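Local coordinates for protein tumor necrosis factor ligand superfamily member 9 (PDB 6MKB) that is a TNF-family cytokine, the 4-1BB ligand, which binds the receptor TNFRSF9 and induces proliferation of activated T cells, at residues L52-P57 with F159-V164; G58-F63 with L123-G128. All coordinates share one frame; numbering follows the deposited sequence.

Contact 1. Residues L52-P57 with F159-V164; sequences LVVDSP and FGLFLV
L52 and V54 face F159 and L161 across the interior of the domain. The strands 52-54 and 159-163 run nearly parallel, with 9° between their directions. Their axes come no closer than 9.7 Å, too far for backbone pairing. The space between them is filled by side chains.

The tight part lies at the L52 and V54 end. The CD2 methyl of L52 rests 3.8 Å from CZ of F159. CB of L52 lies at the same part of the ring, 3.9 Å from CE2 of F159, so two carbons of one leucine hold that corner of the ring. CG of L52 is anti to the backbone N (chi1 -178°), which turns the branch toward strand 159-163, and chi2 sets CD2 at the ring. The same methyl also meets L161, 4.1 Å from CG of L161, so L52 sits between F159 and L161. The shortest approach is methyl to methyl, 3.6 Å from V54 CG2 to L161 CD2. The two torsions of L161, with chi1 at 38°, together set its CD2 against V54. L131 and L43 of the same chain also pack on L161, and W28 meets the ring of F159.

The loose part lies at the S56 end. There the chain has left its strand, and S56 is partly exposed. Its OG comes only to 4.2 Å from CD2 of L163, an ordinary contact of a hydroxyl with a methyl. Y60 and V9 also touch L163.

On the other side of strand 159-163, F162 stacks on F162 of the second subunit. One strand thus serves both the core and the dimer interface. Such face-to-face packing of apolar side chains between two sheets is characteristic of the TNF homology domain, a jelly-roll beta sandwich.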
loop_
_atom_site.group_PDB
_atom_site.type_symbol
_atom_site.label_atom_id
_atom_site.label_comp_id
_atom_site.label_asym_id
_atom_site.label_seq_id
_atom_site.Cartn_x
_atom_site.Cartn_y
_atom_site.Cartn_z
ATOM N N LEU B 52 -14.168 6.900 10.778
ATOM C CA LEU B 52 -13.301 8.024 10.522
ATOM C C LEU B 52 -14.150 9.016 9.746
ATOM O O LEU B 52 -14.729 8.651 8.718
ATOM C CB LEU B 52 -12.068 7.549 9.735
ATOM C CG LEU B 52 -10.968 8.569 9.383
ATOM C CD1 LEU B 52 -10.440 9.247 10.592
ATOM C CD2 LEU B 52 -9.773 7.839 8.732
ATOM N N VAL B 53 -14.326 10.222 10.305
ATOM C CA VAL B 53 -15.155 11.300 9.756
ATOM C C VAL B 53 -14.253 12.347 9.071
ATOM O O VAL B 53 -13.407 12.962 9.713
ATOM C CB VAL B 53 -16.087 11.951 10.842
ATOM C CG1 VAL B 53 -17.111 12.887 10.197
ATOM C CG2 VAL B 53 -16.802 10.882 11.664
ATOM N N VAL B 54 -14.451 12.522 7.769
ATOM C CA VAL B 54 -13.730 13.450 6.896
ATOM C C VAL B 54 -14.488 14.787 6.874
ATOM O O VAL B 54 -15.667 14.827 6.526
ATOM C CB VAL B 54 -13.575 12.818 5.488
ATOM C CG1 VAL B 54 -13.222 13.848 4.423
ATOM C CG2 VAL B 54 -12.560 11.688 5.510
ATOM N N ASP B 55 -13.804 15.869 7.256
ATOM C CA ASP B 55 -14.381 17.210 7.356
ATOM C C ASP B 55 -14.612 17.892 6.005
ATOM O O ASP B 55 -15.735 18.318 5.726
ATOM C CB ASP B 55 -13.450 18.090 8.196
ATOM C CG ASP B 55 -14.052 19.227 8.988
ATOM O OD1 ASP B 55 -15.126 19.741 8.582
ATOM O OD2 ASP B 55 -13.432 19.630 9.999
ATOM N N SER B 56 -13.564 18.050 5.194
ATOM C CA SER B 56 -13.669 18.799 3.942
ATOM C C SER B 56 -13.596 17.910 2.665
ATOM O O SER B 56 -12.921 16.883 2.667
ATOM C CB SER B 56 -12.612 19.902 3.891
ATOM O OG SER B 56 -11.299 19.374 3.956
ATOM N N PRO B 57 -14.315 18.286 1.573
ATOM C CA PRO B 57 -14.275 17.453 0.361
ATOM C C PRO B 57 -12.976 17.604 -0.445
ATOM O O PRO B 57 -12.311 18.657 -0.438
ATOM C CB PRO B 57 -15.461 17.966 -0.451
ATOM C CG PRO B 57 -15.572 19.411 -0.050
ATOM C CD PRO B 57 -15.192 19.468 1.388
ATOM N N PHE B 159 -5.135 1.793 9.078
ATOM C CA PHE B 159 -6.049 2.405 8.149
ATOM C C PHE B 159 -5.870 3.900 8.271
ATOM O O PHE B 159 -5.682 4.417 9.377
ATOM C CB PHE B 159 -7.482 1.943 8.438
ATOM C CG PHE B 159 -8.637 2.861 8.124
ATOM C CD1 PHE B 159 -8.888 3.267 6.812
ATOM C CD2 PHE B 159 -9.557 3.206 9.112
ATOM C CE1 PHE B 159 -9.980 4.101 6.517
ATOM C CE2 PHE B 159 -10.675 3.992 8.810
ATOM C CZ PHE B 159 -10.875 4.445 7.518
ATOM N N GLY B 160 -5.878 4.572 7.131
ATOM C CA GLY B 160 -5.777 6.023 7.096
ATOM C C GLY B 160 -6.051 6.633 5.741
ATOM O O GLY B 160 -6.503 5.950 4.819
ATOM N N LEU B 161 -5.778 7.933 5.631
ATOM C CA LEU B 161 -5.962 8.737 4.420
ATOM C C LEU B 161 -5.241 10.047 4.547
ATOM O O LEU B 161 -4.779 10.413 5.637
ATOM C CB LEU B 161 -7.457 9.004 4.040
ATOM C CG LEU B 161 -8.526 9.271 5.140
ATOM C CD1 LEU B 161 -8.187 10.428 6.008
ATOM C CD2 LEU B 161 -9.834 9.581 4.527
ATOM N N PHE B 162 -5.119 10.737 3.414
ATOM C CA PHE B 162 -4.559 12.061 3.333
ATOM C C PHE B 162 -5.163 12.832 2.176
ATOM O O PHE B 162 -5.417 12.261 1.126
ATOM C CB PHE B 162 -3.034 12.072 3.268
ATOM C CG PHE B 162 -2.275 11.138 2.376
ATOM C CD1 PHE B 162 -1.982 11.493 1.065
ATOM C CD2 PHE B 162 -1.669 9.987 2.898
ATOM C CE1 PHE B 162 -1.145 10.678 0.272
ATOM C CE2 PHE B 162 -0.838 9.176 2.106
ATOM C CZ PHE B 162 -0.563 9.535 0.809
ATOM N N LEU B 163 -5.408 14.136 2.383
ATOM C CA LEU B 163 -5.954 15.007 1.363
ATOM C C LEU B 163 -4.863 15.367 0.366
ATOM O O LEU B 163 -3.861 15.984 0.732
ATOM C CB LEU B 163 -6.602 16.261 1.983
ATOM C CG LEU B 163 -7.228 17.296 1.018
ATOM C CD1 LEU B 163 -8.288 16.646 0.106
ATOM C CD2 LEU B 163 -7.869 18.436 1.803
ATOM N N VAL B 164 -5.080 14.977 -0.892
ATOM C CA VAL B 164 -4.181 15.152 -2.037
ATOM C C VAL B 164 -4.589 16.399 -2.845
ATOM O O VAL B 164 -3.738 17.152 -3.315
ATOM C CB VAL B 164 -4.229 13.842 -2.886
ATOM C CG1 VAL B 164 -3.756 14.041 -4.308
ATOM C CG2 VAL B 164 -3.454 12.720 -2.208
#

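Contact 2. Residues G58-F63 with L123-G128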
loop_
_atom_site.group_PDB
_atom_site.type_symbol
_atom_site.label_atom_id
_atom_site.label_comp_id
_atom_site.label_asym_id
_atom_site.label_seq_id
_atom_site.Cartn_x
_atom_site.Cartn_y
_atom_site.Cartn_z
ATOM N N GLY B 58 -12.669 16.550 -1.186
ATOM C CA GLY B 58 -11.516 16.503 -2.062
ATOM C C GLY B 58 -11.099 15.106 -2.450
ATOM O O GLY B 58 -11.812 14.134 -2.178
ATOM N N LEU B 59 -9.935 15.015 -3.097
ATOM C CA LEU B 59 -9.334 13.759 -3.523
ATOM C C LEU B 59 -8.407 13.277 -2.409
ATOM O O LEU B 59 -7.432 13.955 -2.064
ATOM C CB LEU B 59 -8.585 13.938 -4.858
ATOM C CG LEU B 59 -8.048 12.672 -5.521
ATOM C CD1 LEU B 59 -9.191 11.774 -6.041
ATOM C CD2 LEU B 59 -7.074 13.028 -6.638
ATOM N N TYR B 60 -8.756 12.137 -1.802
ATOM C CA TYR B 60 -7.986 11.564 -0.707
ATOM C C TYR B 60 -7.307 10.287 -1.141
ATOM O O TYR B 60 -7.899 9.478 -1.859
ATOM C CB TYR B 60 -8.889 11.252 0.519
ATOM C CG TYR B 60 -9.338 12.459 1.314
ATOM C CD1 TYR B 60 -10.413 13.239 0.889
ATOM C CD2 TYR B 60 -8.714 12.801 2.512
ATOM C CE1 TYR B 60 -10.834 14.352 1.617
ATOM C CE2 TYR B 60 -9.133 13.904 3.255
ATOM C CZ TYR B 60 -10.184 14.689 2.796
ATOM O OH TYR B 60 -10.597 15.790 3.515
ATOM N N TYR B 61 -6.071 10.093 -0.676
ATOM C CA TYR B 61 -5.351 8.853 -0.860
ATOM C C TYR B 61 -5.727 8.026 0.353
ATOM O O TYR B 61 -5.378 8.409 1.472
ATOM C CB TYR B 61 -3.855 9.126 -0.959
ATOM C CG TYR B 61 -2.975 7.898 -1.077
ATOM C CD1 TYR B 61 -2.677 7.119 0.039
ATOM C CD2 TYR B 61 -2.328 7.596 -2.267
ATOM C CE1 TYR B 61 -1.825 6.024 -0.050
ATOM C CE2 TYR B 61 -1.445 6.529 -2.357
ATOM C CZ TYR B 61 -1.223 5.721 -1.256
ATOM O OH TYR B 61 -0.365 4.644 -1.346
ATOM N N VAL B 62 -6.539 6.975 0.168
ATOM C CA VAL B 62 -6.988 6.142 1.284
ATOM C C VAL B 62 -6.160 4.877 1.262
ATOM O O VAL B 62 -5.894 4.337 0.180
ATOM C CB VAL B 62 -8.510 5.864 1.227
ATOM C CG1 VAL B 62 -8.999 5.265 2.544
ATOM C CG2 VAL B 62 -9.289 7.129 0.898
ATOM N N PHE B 63 -5.688 4.435 2.440
ATOM C CA PHE B 63 -4.839 3.252 2.531
ATOM C C PHE B 63 -5.293 2.330 3.650
ATOM O O PHE B 63 -5.849 2.766 4.661
ATOM C CB PHE B 63 -3.351 3.631 2.699
ATOM C CG PHE B 63 -2.998 4.415 3.943
ATOM C CD1 PHE B 63 -2.672 3.761 5.135
ATOM C CD2 PHE B 63 -2.948 5.806 3.919
ATOM C CE1 PHE B 63 -2.370 4.487 6.295
ATOM C CE2 PHE B 63 -2.618 6.528 5.074
ATOM C CZ PHE B 63 -2.328 5.866 6.249
ATOM N N LEU B 123 -9.603 8.416 -3.818
ATOM C CA LEU B 123 -11.068 8.527 -3.817
ATOM C C LEU B 123 -11.567 9.952 -3.623
ATOM O O LEU B 123 -11.019 10.712 -2.814
ATOM C CB LEU B 123 -11.666 7.651 -2.680
ATOM C CG LEU B 123 -11.452 6.126 -2.757
ATOM C CD1 LEU B 123 -11.671 5.484 -1.402
ATOM C CD2 LEU B 123 -12.371 5.487 -3.762
ATOM N N LEU B 124 -12.647 10.293 -4.338
ATOM C CA LEU B 124 -13.322 11.577 -4.165
ATOM C C LEU B 124 -14.261 11.454 -2.972
ATOM O O LEU B 124 -15.204 10.650 -2.993
ATOM C CB LEU B 124 -14.091 12.016 -5.417
ATOM C CG LEU B 124 -13.289 12.535 -6.601
ATOM C CD1 LEU B 124 -14.195 12.702 -7.785
ATOM C CD2 LEU B 124 -12.570 13.847 -6.266
ATOM N N LEU B 125 -13.953 12.187 -1.909
ATOM C CA LEU B 125 -14.752 12.182 -0.688
ATOM C C LEU B 125 -15.450 13.528 -0.506
ATOM O O LEU B 125 -14.962 14.570 -0.972
ATOM C CB LEU B 125 -13.896 11.837 0.548
ATOM C CG LEU B 125 -13.148 10.476 0.540
ATOM C CD1 LEU B 125 -12.398 10.262 1.845
ATOM C CD2 LEU B 125 -14.086 9.291 0.290
ATOM N N LYS B 126 -16.623 13.483 0.139
ATOM C CA LYS B 126 -17.499 14.616 0.419
ATOM C C LYS B 126 -17.285 15.100 1.839
ATOM O O LYS B 126 -16.639 14.412 2.636
ATOM C CB LYS B 126 -18.972 14.206 0.224
ATOM C CG LYS B 126 -19.315 13.505 -1.085
ATOM C CD LYS B 126 -19.410 14.477 -2.244
ATOM C CE LYS B 126 -20.116 13.932 -3.448
ATOM N NZ LYS B 126 -20.397 15.024 -4.421
ATOM N N ALA B 127 -17.826 16.271 2.160
ATOM C CA ALA B 127 -17.776 16.843 3.500
ATOM C C ALA B 127 -18.690 16.013 4.410
ATOM O O ALA B 127 -19.864 15.827 4.098
ATOM C CB ALA B 127 -18.223 18.306 3.464
ATOM N N GLY B 128 -18.122 15.471 5.478
ATOM C CA GLY B 128 -18.835 14.632 6.434
ATOM C C GLY B 128 -18.787 13.163 6.082
ATOM O O GLY B 128 -19.558 12.372 6.633
#
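G58 and Y60 pair with L125 and L123 through four backbone hydrogen bonds. Each of the two pairs closes a ring of two bonds. In the first, G58 N lies 3.0 Å from L125 O, and L125 N returns to G58 O. In the second, L123 N lies 2.8 Å from Y60 O, and Y60 N returns to L123 O. The Y60 N to L123 O bond is nearly straight at hydrogen, 175°. L59 and L124 form the non-hydrogen-bonded pair between these two. CA-H...O contacts from L59 to L123 O and from L124 to G58 O add to the pairing.

The side chains divide between the two faces of the sheet. On the face of Y60, L123 and L125, the CD1 methyl of L125 sits 3.7 Å from CD1 of the Y60 ring. CB of L125 also lies against this ring atom, and the two side chains cross at about a right angle. Further along, V62 CG2 meets L123 CD1 at 3.7 Å, again nearly at right angles. A chi1 of -168° puts CG1 of V62 anti to the backbone N and leaves CG2 to meet L123. On the reverse face L59 CD1 and L124 CD2 meet more loosely, 4.0 Å apart, and L124 is exposed.

The next shell fixes the tyrosine. Its hydroxyl is hydrogen-bonded to the carbonyl O of S56, two residues before G58, which ties the far end of the ring to the preceding loop. V54 and L163 pack on the same ring. V54 and L161 also touch L125, and V93 covers L123 and L125. Strand 58-70 bonds to strand 149-166 along its other edge. It is therefore an inner strand of an antiparallel sheet, as expected in the jelly-roll sandwich of the TNF family.

Both contacts are largely buried, and their centres lie about 6 Å apart. They differ in chemistry. Contact 1 packs side chains across the sandwich, whereas contact 2 joins neighbouring strands mainly through backbone hydrogen bonds. Their strands are neighbours too: V164 N lies 2.8 Å from L59 O, a probable hydrogen bond between strands 149-166 and 58-70. V54 O and G128 N, 2.7 Å apart, probably make another link. CB of L161 in contact 1 also packs on the carbonyl O of Y61 in contact 2. Each contact has a more open margin, at S56 in contact 1 and at L124 in contact 2. F162 of contact 1 and Y61 of contact 2 both touch the second subunit.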